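Xylose isomerase-like TIM barrel (Anabaena variabilis ATCC 29413, PDB 2QW5) probably works as an isomerase or epimerase of sugars or sugar phosphates, binding a zinc ion and D-xylose in a TIM-barrel pocket. Local coordinates at residues 105-119 and 165-178. Residues are numbered along the deposited sequence; the frame is centred on the assembly and turned at random.
Sequences QEALEYLKSRVDITA and ILDKLGEYAEIKKV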
loop_
_atom_site.group_PDB
_atom_site.type_symbol
_atom_site.label_atom_id
_atom_site.label_comp_id
_atom_site.label_asym_id
_atom_site.label_seq_id
_atom_site.Cartn_x
_atom_site.Cartn_y
_atom_site.Cartn_z
ATOM N N GLN A 105 -3.699 5.498 29.379
ATOM C CA GLN A 105 -3.158 6.503 30.325
ATOM C C GLN A 105 -2.161 7.383 29.659
ATOM O O GLN A 105 -2.158 8.595 29.898
ATOM C CB GLN A 105 -2.541 5.861 31.550
ATOM C CG GLN A 105 -3.608 5.210 32.418
ATOM C CD GLN A 105 -4.587 6.231 32.969
ATOM O OE1 GLN A 105 -4.170 7.291 33.461
ATOM N NE2 GLN A 105 -5.881 5.945 32.849
ATOM N N GLU A 106 -1.317 6.794 28.819
ATOM C CA GLU A 106 -0.364 7.617 28.037
ATOM C C GLU A 106 -1.096 8.536 27.045
ATOM O O GLU A 106 -0.634 9.654 26.770
ATOM C CB GLU A 106 0.726 6.730 27.398
ATOM C CG GLU A 106 1.697 6.237 28.489
ATOM C CD GLU A 106 2.628 5.085 28.071
ATOM O OE1 GLU A 106 2.777 4.803 26.863
ATOM O OE2 GLU A 106 3.235 4.472 28.995
ATOM N N ALA A 107 -2.238 8.075 26.529
ATOM C CA ALA A 107 -3.080 8.862 25.629
ATOM C C ALA A 107 -3.726 10.029 26.401
ATOM O O ALA A 107 -3.803 11.152 25.894
ATOM C CB ALA A 107 -4.130 7.975 24.983
ATOM N N LEU A 108 -4.199 9.753 27.616
ATOM C CA LEU A 108 -4.745 10.798 28.510
ATOM C C LEU A 108 -3.718 11.894 28.806
ATOM O O LEU A 108 -4.059 13.090 28.779
ATOM C CB LEU A 108 -5.225 10.187 29.819
ATOM C CG LEU A 108 -5.928 11.076 30.857
ATOM C CD1 LEU A 108 -7.142 11.790 30.267
ATOM C CD2 LEU A 108 -6.302 10.214 32.137
ATOM N N GLU A 109 -2.476 11.495 29.076
ATOM C CA GLU A 109 -1.405 12.501 29.336
ATOM C C GLU A 109 -1.110 13.340 28.118
ATOM O O GLU A 109 -0.846 14.559 28.239
ATOM C CB GLU A 109 -0.134 11.884 29.966
ATOM C CG GLU A 109 -0.400 11.241 31.370
ATOM C CD GLU A 109 -0.964 12.240 32.476
ATOM O OE1 GLU A 109 -0.357 13.333 32.662
ATOM O OE2 GLU A 109 -1.998 11.919 33.162
ATOM N N TYR A 110 -1.134 12.698 26.948
ATOM C CA TYR A 110 -0.987 13.394 25.667
ATOM C C TYR A 110 -2.116 14.427 25.503
ATOM O O TYR A 110 -1.855 15.583 25.220
ATOM C CB TYR A 110 -0.939 12.392 24.503
ATOM C CG TYR A 110 -1.196 12.970 23.144
ATOM C CD1 TYR A 110 -0.245 13.761 22.491
ATOM C CD2 TYR A 110 -2.416 12.740 22.507
ATOM C CE1 TYR A 110 -0.506 14.303 21.229
ATOM C CE2 TYR A 110 -2.691 13.279 21.261
ATOM C CZ TYR A 110 -1.740 14.053 20.620
ATOM O OH TYR A 110 -2.068 14.554 19.368
ATOM N N LEU A 111 -3.355 13.998 25.711
ATOM C CA LEU A 111 -4.514 14.897 25.557
ATOM C C LEU A 111 -4.506 16.013 26.607
ATOM O O LEU A 111 -4.818 17.158 26.259
ATOM C CB LEU A 111 -5.821 14.116 25.515
ATOM C CG LEU A 111 -5.992 13.179 24.319
ATOM C CD1 LEU A 111 -7.178 12.141 24.512
ATOM C CD2 LEU A 111 -6.214 13.924 23.042
ATOM N N LYS A 112 -4.062 15.703 27.841
ATOM C CA LYS A 112 -3.912 16.747 28.926
ATOM C C LYS A 112 -2.853 17.772 28.561
ATOM O O LYS A 112 -3.018 18.998 28.823
ATOM C CB LYS A 112 -3.589 16.147 30.282
ATOM C CG LYS A 112 -4.732 15.364 30.968
ATOM C CD LYS A 112 -4.222 14.788 32.278
ATOM C CE LYS A 112 -5.344 14.230 33.124
ATOM N NZ LYS A 112 -4.853 13.586 34.383
ATOM N N SER A 113 -1.769 17.300 27.951
ATOM C CA SER A 113 -0.724 18.216 27.421
ATOM C C SER A 113 -1.301 19.175 26.394
ATOM O O SER A 113 -0.957 20.383 26.361
ATOM C CB SER A 113 0.431 17.427 26.753
ATOM O OG SER A 113 1.208 18.267 25.929
ATOM N N ARG A 114 -2.135 18.643 25.515
ATOM C CA ARG A 114 -2.713 19.447 24.457
ATOM C C ARG A 114 -3.744 20.400 25.044
ATOM O O ARG A 114 -3.806 21.561 24.608
ATOM C CB ARG A 114 -3.181 18.600 23.280
ATOM C CG ARG A 114 -2.092 18.258 22.222
ATOM C CD ARG A 114 -0.749 17.723 22.726
ATOM N NE ARG A 114 0.295 17.839 21.706
ATOM C CZ ARG A 114 1.605 17.935 21.928
ATOM N NH1 ARG A 114 2.126 17.949 23.149
ATOM N NH2 ARG A 114 2.419 18.007 20.884
ATOM N N VAL A 115 -4.505 19.959 26.053
ATOM C CA VAL A 115 -5.396 20.895 26.790
ATOM C C VAL A 115 -4.506 22.072 27.368
ATOM O O VAL A 115 -4.889 23.200 27.263
ATOM C CB VAL A 115 -6.233 20.230 27.936
ATOM C CG1 VAL A 115 -6.964 21.287 28.796
ATOM C CG2 VAL A 115 -7.274 19.180 27.415
ATOM N N ASP A 116 -3.370 21.762 28.014
ATOM C CA ASP A 116 -2.456 22.788 28.563
ATOM C C ASP A 116 -1.972 23.771 27.526
ATOM O O ASP A 116 -1.944 24.976 27.772
ATOM C CB ASP A 116 -1.209 22.182 29.217
ATOM C CG ASP A 116 -1.507 21.392 30.491
ATOM O OD1 ASP A 116 -2.599 21.538 31.069
ATOM O OD2 ASP A 116 -0.597 20.658 30.934
ATOM N N ILE A 117 -1.584 23.253 26.360
ATOM C CA ILE A 117 -1.147 24.112 25.222
ATOM C C ILE A 117 -2.293 25.045 24.750
ATOM O O ILE A 117 -2.085 26.219 24.423
ATOM C CB ILE A 117 -0.671 23.190 24.034
ATOM C CG1 ILE A 117 0.652 22.503 24.397
ATOM C CG2 ILE A 117 -0.637 23.928 22.690
ATOM C CD1 ILE A 117 1.063 21.434 23.371
ATOM N N THR A 118 -3.510 24.497 24.678
ATOM C CA THR A 118 -4.700 25.277 24.279
ATOM C C THR A 118 -4.855 26.473 25.205
ATOM O O THR A 118 -4.911 27.603 24.720
ATOM C CB THR A 118 -5.995 24.411 24.262
ATOM O OG1 THR A 118 -5.784 23.344 23.358
ATOM C CG2 THR A 118 -7.231 25.241 23.785
ATOM N N ALA A 119 -4.807 26.213 26.503
ATOM C CA ALA A 119 -4.917 27.249 27.531
ATOM C C ALA A 119 -3.773 28.259 27.425
ATOM O O ALA A 119 -4.022 29.471 27.477
ATOM C CB ALA A 119 -4.974 26.603 28.922
ATOM N N ILE A 165 -11.875 7.555 29.787
ATOM C CA ILE A 165 -10.691 8.380 29.555
ATOM C C ILE A 165 -11.091 9.790 29.163
ATOM O O ILE A 165 -10.512 10.760 29.681
ATOM C CB ILE A 165 -9.746 7.751 28.510
ATOM C CG1 ILE A 165 -9.232 6.368 28.990
ATOM C CG2 ILE A 165 -8.571 8.722 28.173
ATOM C CD1 ILE A 165 -8.283 6.399 30.220
ATOM N N LEU A 166 -12.076 9.907 28.269
ATOM C CA LEU A 166 -12.610 11.210 27.864
ATOM C C LEU A 166 -13.304 11.928 29.037
ATOM O O LEU A 166 -13.225 13.165 29.140
ATOM C CB LEU A 166 -13.522 11.106 26.614
ATOM C CG LEU A 166 -12.842 11.126 25.233
ATOM C CD1 LEU A 166 -12.189 12.509 24.985
ATOM C CD2 LEU A 166 -11.810 10.077 25.072
ATOM N N ASP A 167 -13.949 11.165 29.927
ATOM C CA ASP A 167 -14.624 11.741 31.095
ATOM C C ASP A 167 -13.549 12.416 31.973
ATOM O O ASP A 167 -13.698 13.588 32.377
ATOM C CB ASP A 167 -15.411 10.641 31.869
ATOM C CG ASP A 167 -16.833 11.050 32.243
ATOM O OD1 ASP A 167 -17.124 12.258 32.386
ATOM O OD2 ASP A 167 -17.690 10.123 32.383
ATOM N N LYS A 168 -12.440 11.697 32.217
ATOM C CA LYS A 168 -11.317 12.218 33.023
ATOM C C LYS A 168 -10.672 13.453 32.372
ATOM O O LYS A 168 -10.350 14.462 33.035
ATOM C CB LYS A 168 -10.252 11.144 33.307
ATOM C CG LYS A 168 -10.660 10.085 34.350
ATOM C CD LYS A 168 -10.849 10.682 35.756
ATOM C CE LYS A 168 -11.241 9.637 36.801
ATOM N NZ LYS A 168 -12.615 9.125 36.585
ATOM N N LEU A 169 -10.535 13.404 31.062
ATOM C CA LEU A 169 -10.019 14.572 30.305
ATOM C C LEU A 169 -10.986 15.757 30.425
ATOM O O LEU A 169 -10.535 16.893 30.499
ATOM C CB LEU A 169 -9.808 14.216 28.810
ATOM C CG LEU A 169 -9.167 15.306 27.910
ATOM C CD1 LEU A 169 -7.725 15.527 28.330
ATOM C CD2 LEU A 169 -9.252 14.904 26.456
ATOM N N GLY A 170 -12.304 15.511 30.433
ATOM C CA GLY A 170 -13.310 16.591 30.610
ATOM C C GLY A 170 -13.173 17.292 31.971
ATOM O O GLY A 170 -13.136 18.525 32.076
ATOM N N GLU A 171 -13.070 16.495 33.029
ATOM C CA GLU A 171 -12.845 17.035 34.403
ATOM C C GLU A 171 -11.598 17.891 34.467
ATOM O O GLU A 171 -11.636 18.971 35.023
ATOM C CB GLU A 171 -12.727 15.915 35.401
ATOM C CG GLU A 171 -14.062 15.204 35.566
ATOM C CD GLU A 171 -13.986 13.925 36.393
ATOM O OE1 GLU A 171 -12.903 13.556 36.902
ATOM O OE2 GLU A 171 -15.032 13.264 36.509
ATOM N N TYR A 172 -10.515 17.405 33.874
ATOM C CA TYR A 172 -9.280 18.194 33.733
ATOM C C TYR A 172 -9.468 19.475 32.909
ATOM O O TYR A 172 -9.065 20.540 33.378
ATOM C CB TYR A 172 -8.182 17.342 33.137
ATOM C CG TYR A 172 -6.849 18.065 33.044
ATOM C CD1 TYR A 172 -6.059 18.228 34.181
ATOM C CD2 TYR A 172 -6.398 18.627 31.843
ATOM C CE1 TYR A 172 -4.850 18.920 34.128
ATOM C CE2 TYR A 172 -5.176 19.325 31.788
ATOM C CZ TYR A 172 -4.401 19.443 32.927
ATOM O OH TYR A 172 -3.201 20.110 32.945
ATOM N N ALA A 173 -10.073 19.388 31.713
ATOM C CA ALA A 173 -10.303 20.570 30.842
ATOM C C ALA A 173 -11.198 21.663 31.473
ATOM O O ALA A 173 -11.014 22.880 31.226
ATOM C CB ALA A 173 -10.876 20.134 29.482
ATOM N N GLU A 174 -12.145 21.222 32.298
ATOM C CA GLU A 174 -13.061 22.141 33.002
ATOM C C GLU A 174 -12.262 23.039 33.962
ATOM O O GLU A 174 -12.464 24.269 33.991
ATOM C CB GLU A 174 -14.198 21.363 33.701
ATOM C CG GLU A 174 -15.369 22.249 34.126
ATOM C CD GLU A 174 -16.508 21.504 34.835
ATOM O OE1 GLU A 174 -16.350 20.314 35.219
ATOM O OE2 GLU A 174 -17.563 22.148 35.015
ATOM N N ILE A 175 -11.291 22.455 34.676
ATOM C CA ILE A 175 -10.390 23.224 35.559
ATOM C C ILE A 175 -9.606 24.262 34.721
ATOM O O ILE A 175 -9.473 25.417 35.114
ATOM C CB ILE A 175 -9.405 22.320 36.285
ATOM C CG1 ILE A 175 -10.114 21.412 37.295
ATOM C CG2 ILE A 175 -8.393 23.133 37.071
ATOM C CD1 ILE A 175 -9.209 20.426 37.909
ATOM N N LYS A 176 -9.158 23.837 33.536
ATOM C CA LYS A 176 -8.408 24.669 32.594
ATOM C C LYS A 176 -9.240 25.656 31.757
ATOM O O LYS A 176 -8.666 26.492 31.036
ATOM C CB LYS A 176 -7.628 23.744 31.616
ATOM C CG LYS A 176 -6.649 22.790 32.294
ATOM C CD LYS A 176 -5.453 23.494 32.972
ATOM C CE LYS A 176 -4.545 24.217 31.959
ATOM N NZ LYS A 176 -3.208 24.481 32.514
ATOM N N LYS A 177 -10.568 25.590 31.865
ATOM C CA LYS A 177 -11.503 26.410 31.079
ATOM C C LYS A 177 -11.378 26.212 29.526
ATOM O O LYS A 177 -11.461 27.165 28.740
ATOM C CB LYS A 177 -11.414 27.875 31.501
ATOM C CG LYS A 177 -11.667 28.078 32.998
ATOM C CD LYS A 177 -11.621 29.536 33.412
ATOM C CE LYS A 177 -12.572 29.802 34.566
ATOM N NZ LYS A 177 -12.487 28.836 35.692
ATOM N N VAL A 178 -11.178 24.954 29.123
ATOM C CA VAL A 178 -11.080 24.571 27.709
ATOM C C VAL A 178 -12.236 23.639 27.422
ATOM O O VAL A 178 -12.372 22.585 28.069
ATOM C CB VAL A 178 -9.746 23.845 27.417
ATOM C CG1 VAL A 178 -9.763 23.209 26.001
ATOM C CG2 VAL A 178 -8.548 24.802 27.683
HETATM O O HOH W 1 -1.709 25.540 30.395
#
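Y172 reaches from helix 148-176 across to helix 101-120, where K112, V115 and D116 receive it. Y172 CG stands anti to the backbone N (chi1 -176°), which turns the ring toward helix 101-120. Followed outward from CB, the ring first meets K112: CG of that lysine lies over one face, 4.1 Å from the ring centroid, a CH-pi contact, and the extended chain brings K112 CE to 4.1 Å from Y172 CG. Farther out, Y172 CE2 touches V115 CG1 at 4.0 Å. At the tip, Y172 OH donates to D116 OD1 over 2.4 Å, unusually short and doubtful in its exact value; D116 OD1 lies at the ring edge, with the carboxylate plane turned 54° from the ring. The same OD1 accepts a weak hydrogen bond, part of a salt bridge, from K176 NZ at 3.3 Å, and a water links that ammonium to D116 O. Without the hydroxyl, a phenylalanine in place of Y172 would probably leave the D116 carboxylate with the weak K176 bridge as its remaining polar partner across these two segments. Deeper in, the packing is knobs-into-holes: V115 sits among L169, Y172, A173 and K176, while L169 enters between L108, L111, K112 and V115, its CD2 3.6 Å from L111 CB. The axes of segments 105-119 and 165-176 run 18° from parallel and come within 10.2 Å at their closest, as successive outer helices of a TIM barrel do. Beneath them V115 bears on M126 of strand 125-128 and, with L169 and A173, on L180 of strand 179-182; helix 60-76 flanks helix 101-120 through Y60 and Y67.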